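Local coordinates for protein gdp-l-fucose synthetase (Naegleria fowleri, PDB 6AQZ) that probably catalyses the NADP-dependent epimerisation and reduction that yield GDP-L-fucose, as a member of the NAD-dependent epimerase/dehydratase family with a Rossmann-type fold, at residues A[242-254]-A[308-320]. Residues are numbered along the deposited sequence; the frame is centred on the assembly and turned at random.
Sequences DAARMLLWTMFNY and KFLRLNPTFQYTP
Helix 240-253, on the face of a Rossmann-type sheet, is overlaid here by the later short helix 307-312 and its extended tail, M246 meeting F309 and F316, W249 meeting N313, and D242 meeting T319. At the tail's end the D242 carboxylate takes two bonds from T319, both on syn sides: N to OD2 at 2.8 Å and OG1 to OD1 at 2.8 Å. R245 NH2 also reaches D242 OD1 in a salt bridge, coming from above the carboxylate plane. The same NH2 donates a hydrogen bond to Q317 O at 2.7 Å (160° at the hydrogen), in the carbonyl plane, while NH1 adds a weak bond to that oxygen. Bent at chi3 (-70°), the arginine chain lays its guanidinium almost parallel to the F316 ring, 9° between planes, with F316 CZ over one face of the guanidinium, offset toward its rim.

M246, its side chain about 12 Å from the bound NADP, packs against F309 and F316 together: CE sits over the centre of the F309 face, 3.7 Å from the centroid, and CG touches F316 CZ at 3.4 Å. SD makes Met-aromatic contacts with both rings. F309 in turn directs its edge at the W249 face, and the N313 amide lies nearly flat against the indole, ND2 3.2 Å from W249 CD1. N253 ND2 covers the opposite indole face. Farther along, Y254 OH bonds to E258 O and also accepts from K308 NZ at 3.1 Å, with a water bonded to both.

The tail is thus held by hydrogen bonds from a salt-bridged Asp-Arg pair at one end and by apolar rings in the middle.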
loop_
_atom_site.group_PDB
_atom_site.type_symbol
_atom_site.label_atom_id
_atom_site.label_comp_id
_atom_site.label_asym_id
_atom_site.label_seq_id
_atom_site.Cartn_x
_atom_site.Cartn_y
_atom_site.Cartn_z
ATOM N N ASP A 242 26.703 -0.005 15.243
ATOM C CA ASP A 242 27.127 -0.468 13.928
ATOM C C ASP A 242 26.109 -0.089 12.849
ATOM O O ASP A 242 26.485 0.408 11.776
ATOM C CB ASP A 242 27.335 -1.977 13.951
ATOM C CG ASP A 242 28.529 -2.392 14.739
ATOM O OD1 ASP A 242 29.330 -1.520 15.156
ATOM O OD2 ASP A 242 28.671 -3.618 14.921
ATOM N N ALA A 243 24.817 -0.291 13.123
ATOM C CA ALA A 243 23.789 0.095 12.156
ATOM C C ALA A 243 23.867 1.583 11.843
ATOM O O ALA A 243 23.676 1.995 10.689
ATOM C CB ALA A 243 22.394 -0.254 12.681
ATOM N N ALA A 244 24.157 2.403 12.868
ATOM C CA ALA A 244 24.284 3.843 12.672
ATOM C C ALA A 244 25.453 4.196 11.744
ATOM O O ALA A 244 25.364 5.156 10.967
ATOM C CB ALA A 244 24.444 4.543 14.033
ATOM N N ARG A 245 26.580 3.480 11.860
ATOM C CA ARG A 245 27.708 3.717 10.963
ATOM C C ARG A 245 27.377 3.272 9.533
ATOM O O ARG A 245 27.711 3.965 8.560
ATOM C CB ARG A 245 28.960 3.001 11.488
ATOM C CG ARG A 245 29.550 3.621 12.756
ATOM C CD ARG A 245 30.923 3.046 13.080
ATOM N NE ARG A 245 30.822 1.661 13.518
ATOM C CZ ARG A 245 31.444 0.627 12.961
ATOM N NH1 ARG A 245 32.234 0.790 11.901
ATOM N NH2 ARG A 245 31.260 -0.581 13.477
ATOM N N MET A 246 26.707 2.122 9.393
ATOM C CA MET A 246 26.258 1.666 8.086
ATOM C C MET A 246 25.258 2.641 7.488
ATOM O O MET A 246 25.298 2.924 6.280
ATOM C CB MET A 246 25.631 0.282 8.211
ATOM C CG MET A 246 26.563 -0.709 8.837
ATOM S SD MET A 246 25.759 -2.230 9.346
ATOM C CE MET A 246 25.729 -3.144 7.811
ATOM N N LEU A 247 24.360 3.169 8.318
ATOM C CA LEU A 247 23.412 4.159 7.816
ATOM C C LEU A 247 24.141 5.421 7.381
ATOM O O LEU A 247 23.807 6.016 6.349
ATOM C CB LEU A 247 22.352 4.475 8.878
ATOM C CG LEU A 247 21.324 5.598 8.684
ATOM C CD1 LEU A 247 20.424 5.366 7.434
ATOM C CD2 LEU A 247 20.449 5.682 9.902
ATOM N N LEU A 248 25.130 5.863 8.172
ATOM C CA LEU A 248 25.862 7.073 7.807
ATOM C C LEU A 248 26.689 6.870 6.537
ATOM O O LEU A 248 26.734 7.757 5.678
ATOM C CB LEU A 248 26.721 7.539 8.975
ATOM C CG LEU A 248 25.817 8.108 10.076
ATOM C CD1 LEU A 248 26.597 8.380 11.363
ATOM C CD2 LEU A 248 25.042 9.341 9.617
ATOM N N TRP A 249 27.339 5.715 6.398
ATOM C CA TRP A 249 27.982 5.400 5.127
ATOM C C TRP A 249 26.987 5.491 3.966
ATOM O O TRP A 249 27.301 6.042 2.907
ATOM C CB TRP A 249 28.615 4.007 5.198
ATOM C CG TRP A 249 29.174 3.565 3.909
ATOM C CD1 TRP A 249 30.459 3.708 3.474
ATOM C CD2 TRP A 249 28.464 2.909 2.848
ATOM N NE1 TRP A 249 30.598 3.188 2.211
ATOM C CE2 TRP A 249 29.390 2.684 1.801
ATOM C CE3 TRP A 249 27.138 2.492 2.682
ATOM C CZ2 TRP A 249 29.036 2.052 0.608
ATOM C CZ3 TRP A 249 26.776 1.868 1.480
ATOM C CH2 TRP A 249 27.724 1.662 0.463
ATOM N N THR A 250 25.776 4.971 4.161
ATOM C CA THR A 250 24.751 5.013 3.118
ATOM C C THR A 250 24.429 6.449 2.712
ATOM O O THR A 250 24.393 6.771 1.527
ATOM C CB THR A 250 23.500 4.263 3.607
ATOM O OG1 THR A 250 23.819 2.881 3.823
ATOM C CG2 THR A 250 22.340 4.350 2.611
ATOM N N MET A 251 24.237 7.336 3.681
ATOM C CA MET A 251 23.990 8.743 3.372
ATOM C C MET A 251 25.160 9.358 2.617
ATOM O O MET A 251 24.977 10.271 1.810
ATOM C CB MET A 251 23.733 9.522 4.667
ATOM C CG MET A 251 23.559 11.023 4.527
ATOM S SD MET A 251 23.320 11.823 6.171
ATOM C CE MET A 251 24.926 11.667 6.895
ATOM N N PHE A 252 26.378 8.937 2.936
ATOM C CA PHE A 252 27.539 9.561 2.323
ATOM C C PHE A 252 27.807 9.046 0.914
ATOM O O PHE A 252 28.363 9.782 0.097
ATOM C CB PHE A 252 28.785 9.313 3.173
ATOM C CG PHE A 252 28.753 9.989 4.513
ATOM C CD1 PHE A 252 28.020 11.141 4.712
ATOM C CD2 PHE A 252 29.457 9.457 5.578
ATOM C CE1 PHE A 252 28.004 11.761 5.944
ATOM C CE2 PHE A 252 29.434 10.069 6.820
ATOM C CZ PHE A 252 28.698 11.223 7.001
ATOM N N ASN A 253 27.459 7.790 0.631
ATOM C CA ASN A 253 28.006 7.109 -0.531
ATOM C C ASN A 253 26.958 6.521 -1.479
ATOM O O ASN A 253 27.220 6.403 -2.672
ATOM C CB ASN A 253 28.959 5.994 -0.070
ATOM C CG ASN A 253 30.153 6.526 0.705
ATOM O OD1 ASN A 253 31.088 7.050 0.113
ATOM N ND2 ASN A 253 30.123 6.391 2.051
ATOM N N TYR A 254 25.787 6.151 -0.977
ATOM C CA TYR A 254 24.876 5.272 -1.705
ATOM C C TYR A 254 23.883 6.081 -2.532
ATOM O O TYR A 254 23.122 6.888 -1.980
ATOM C CB TYR A 254 24.163 4.359 -0.721
ATOM C CG TYR A 254 23.361 3.239 -1.309
ATOM C CD1 TYR A 254 23.986 2.191 -1.988
ATOM C CD2 TYR A 254 21.989 3.163 -1.098
ATOM C CE1 TYR A 254 23.246 1.131 -2.495
ATOM C CE2 TYR A 254 21.249 2.111 -1.590
ATOM C CZ TYR A 254 21.870 1.098 -2.287
ATOM O OH TYR A 254 21.110 0.057 -2.761
ATOM N N LYS A 308 24.944 -7.144 -0.530
ATOM C CA LYS A 308 25.074 -5.845 -1.186
ATOM C C LYS A 308 26.016 -4.916 -0.408
ATOM O O LYS A 308 26.936 -4.317 -0.980
ATOM C CB LYS A 308 23.700 -5.209 -1.384
ATOM C CG LYS A 308 23.820 -3.857 -2.040
ATOM C CD LYS A 308 22.756 -3.631 -3.078
ATOM C CE LYS A 308 21.438 -3.272 -2.463
ATOM N NZ LYS A 308 20.469 -2.846 -3.493
ATOM N N PHE A 309 25.796 -4.783 0.897
ATOM C CA PHE A 309 26.654 -3.936 1.710
ATOM C C PHE A 309 28.071 -4.493 1.766
ATOM O O PHE A 309 29.051 -3.740 1.697
ATOM C CB PHE A 309 26.058 -3.802 3.124
ATOM C CG PHE A 309 26.747 -2.790 3.962
ATOM C CD1 PHE A 309 27.888 -3.124 4.673
ATOM C CD2 PHE A 309 26.284 -1.486 4.009
ATOM C CE1 PHE A 309 28.541 -2.178 5.460
ATOM C CE2 PHE A 309 26.939 -0.526 4.790
ATOM C CZ PHE A 309 28.070 -0.878 5.514
ATOM N N LEU A 310 28.199 -5.819 1.851
ATOM C CA LEU A 310 29.523 -6.427 1.864
ATOM C C LEU A 310 30.256 -6.170 0.551
ATOM O O LEU A 310 31.471 -5.971 0.534
ATOM C CB LEU A 310 29.390 -7.923 2.137
ATOM C CG LEU A 310 30.707 -8.677 2.052
ATOM C CD1 LEU A 310 31.539 -8.366 3.286
ATOM C CD2 LEU A 310 30.445 -10.154 1.918
ATOM N N ARG A 311 29.534 -6.178 -0.562
ATOM C CA ARG A 311 30.148 -5.882 -1.849
ATOM C C ARG A 311 30.426 -4.388 -2.003
ATOM O O ARG A 311 31.440 -4.004 -2.595
ATOM C CB ARG A 311 29.262 -6.426 -2.978
ATOM C CG ARG A 311 29.466 -5.785 -4.333
ATOM C CD ARG A 311 28.598 -6.442 -5.438
ATOM N NE ARG A 311 27.173 -6.108 -5.327
ATOM C CZ ARG A 311 26.655 -4.945 -5.716
ATOM N NH1 ARG A 311 27.439 -4.000 -6.230
ATOM N NH2 ARG A 311 25.356 -4.718 -5.598
ATOM N N LEU A 312 29.545 -3.528 -1.487
ATOM C CA LEU A 312 29.742 -2.097 -1.689
ATOM C C LEU A 312 30.706 -1.495 -0.673
ATOM O O LEU A 312 31.372 -0.498 -0.973
ATOM C CB LEU A 312 28.396 -1.372 -1.641
ATOM C CG LEU A 312 27.594 -1.665 -2.910
ATOM C CD1 LEU A 312 26.302 -0.882 -2.960
ATOM C CD2 LEU A 312 28.475 -1.372 -4.130
ATOM N N ASN A 313 30.837 -2.099 0.504
ATOM C CA ASN A 313 31.689 -1.563 1.564
ATOM C C ASN A 313 32.444 -2.722 2.196
ATOM O O ASN A 313 32.200 -3.095 3.349
ATOM C CB ASN A 313 30.841 -0.798 2.586
ATOM C CG ASN A 313 31.662 0.028 3.561
ATOM O OD1 ASN A 313 32.891 0.110 3.464
ATOM N ND2 ASN A 313 30.967 0.698 4.479
ATOM N N PRO A 314 33.391 -3.316 1.455
ATOM C CA PRO A 314 34.042 -4.541 1.951
ATOM C C PRO A 314 34.894 -4.344 3.195
ATOM O O PRO A 314 35.021 -5.300 3.971
ATOM C CB PRO A 314 34.887 -5.007 0.753
ATOM C CG PRO A 314 35.101 -3.777 -0.082
ATOM C CD PRO A 314 33.830 -2.971 0.087
ATOM N N THR A 315 35.443 -3.152 3.447
ATOM C CA THR A 315 36.307 -2.986 4.616
ATOM C C THR A 315 35.543 -2.648 5.896
ATOM O O THR A 315 36.173 -2.307 6.903
ATOM C CB THR A 315 37.350 -1.880 4.409
ATOM O OG1 THR A 315 36.678 -0.620 4.272
ATOM C CG2 THR A 315 38.282 -2.154 3.221
ATOM N N PHE A 316 34.214 -2.732 5.897
ATOM C CA PHE A 316 33.475 -2.342 7.090
ATOM C C PHE A 316 33.751 -3.294 8.247
ATOM O O PHE A 316 33.728 -4.517 8.083
ATOM C CB PHE A 316 31.981 -2.280 6.810
ATOM C CG PHE A 316 31.181 -1.807 7.980
ATOM C CD1 PHE A 316 31.033 -0.449 8.220
ATOM C CD2 PHE A 316 30.575 -2.709 8.838
ATOM C CE1 PHE A 316 30.280 0.006 9.297
ATOM C CE2 PHE A 316 29.817 -2.260 9.900
ATOM C CZ PHE A 316 29.677 -0.900 10.141
ATOM N N GLN A 317 33.988 -2.722 9.425
ATOM C CA GLN A 317 34.322 -3.461 10.639
ATOM C C GLN A 317 33.135 -3.435 11.591
ATOM O O GLN A 317 32.613 -2.357 11.910
ATOM C CB GLN A 317 35.555 -2.867 11.318
ATOM C CG GLN A 317 36.828 -2.909 10.488
ATOM C CD GLN A 317 37.453 -4.294 10.421
ATOM O OE1 GLN A 317 36.767 -5.292 10.188
ATOM N NE2 GLN A 317 38.765 -4.358 10.623
ATOM N N TYR A 318 32.667 -4.617 11.983
ATOM C CA TYR A 318 31.603 -4.766 12.967
ATOM C C TYR A 318 32.165 -4.771 14.400
ATOM O O TYR A 318 33.343 -5.055 14.640
ATOM C CB TYR A 318 30.814 -6.058 12.725
ATOM C CG TYR A 318 29.989 -6.130 11.451
ATOM C CD1 TYR A 318 28.800 -5.415 11.320
ATOM C CD2 TYR A 318 30.370 -6.951 10.398
ATOM C CE1 TYR A 318 28.032 -5.484 10.160
ATOM C CE2 TYR A 318 29.604 -7.035 9.231
ATOM C CZ TYR A 318 28.437 -6.297 9.115
ATOM O OH TYR A 318 27.676 -6.379 7.960
ATOM N N THR A 319 31.292 -4.450 15.358
ATOM C CA THR A 319 31.588 -4.670 16.776
ATOM C C THR A 319 31.320 -6.133 17.115
ATOM O O THR A 319 30.249 -6.646 16.783
ATOM C CB THR A 319 30.713 -3.789 17.681
ATOM O OG1 THR A 319 30.866 -2.405 17.351
ATOM C CG2 THR A 319 31.068 -4.012 19.162
ATOM N N PRO A 320 32.264 -6.842 17.738
ATOM C CA PRO A 320 31.983 -8.219 18.167
ATOM C C PRO A 320 30.743 -8.278 19.052
ATOM O O PRO A 320 30.473 -7.362 19.837
ATOM C CB PRO A 320 33.247 -8.615 18.937
ATOM C CG PRO A 320 34.313 -7.768 18.361
ATOM C CD PRO A 320 33.660 -6.455 17.995
HETATM O O HOH W 1 21.328 -1.229 -5.440
#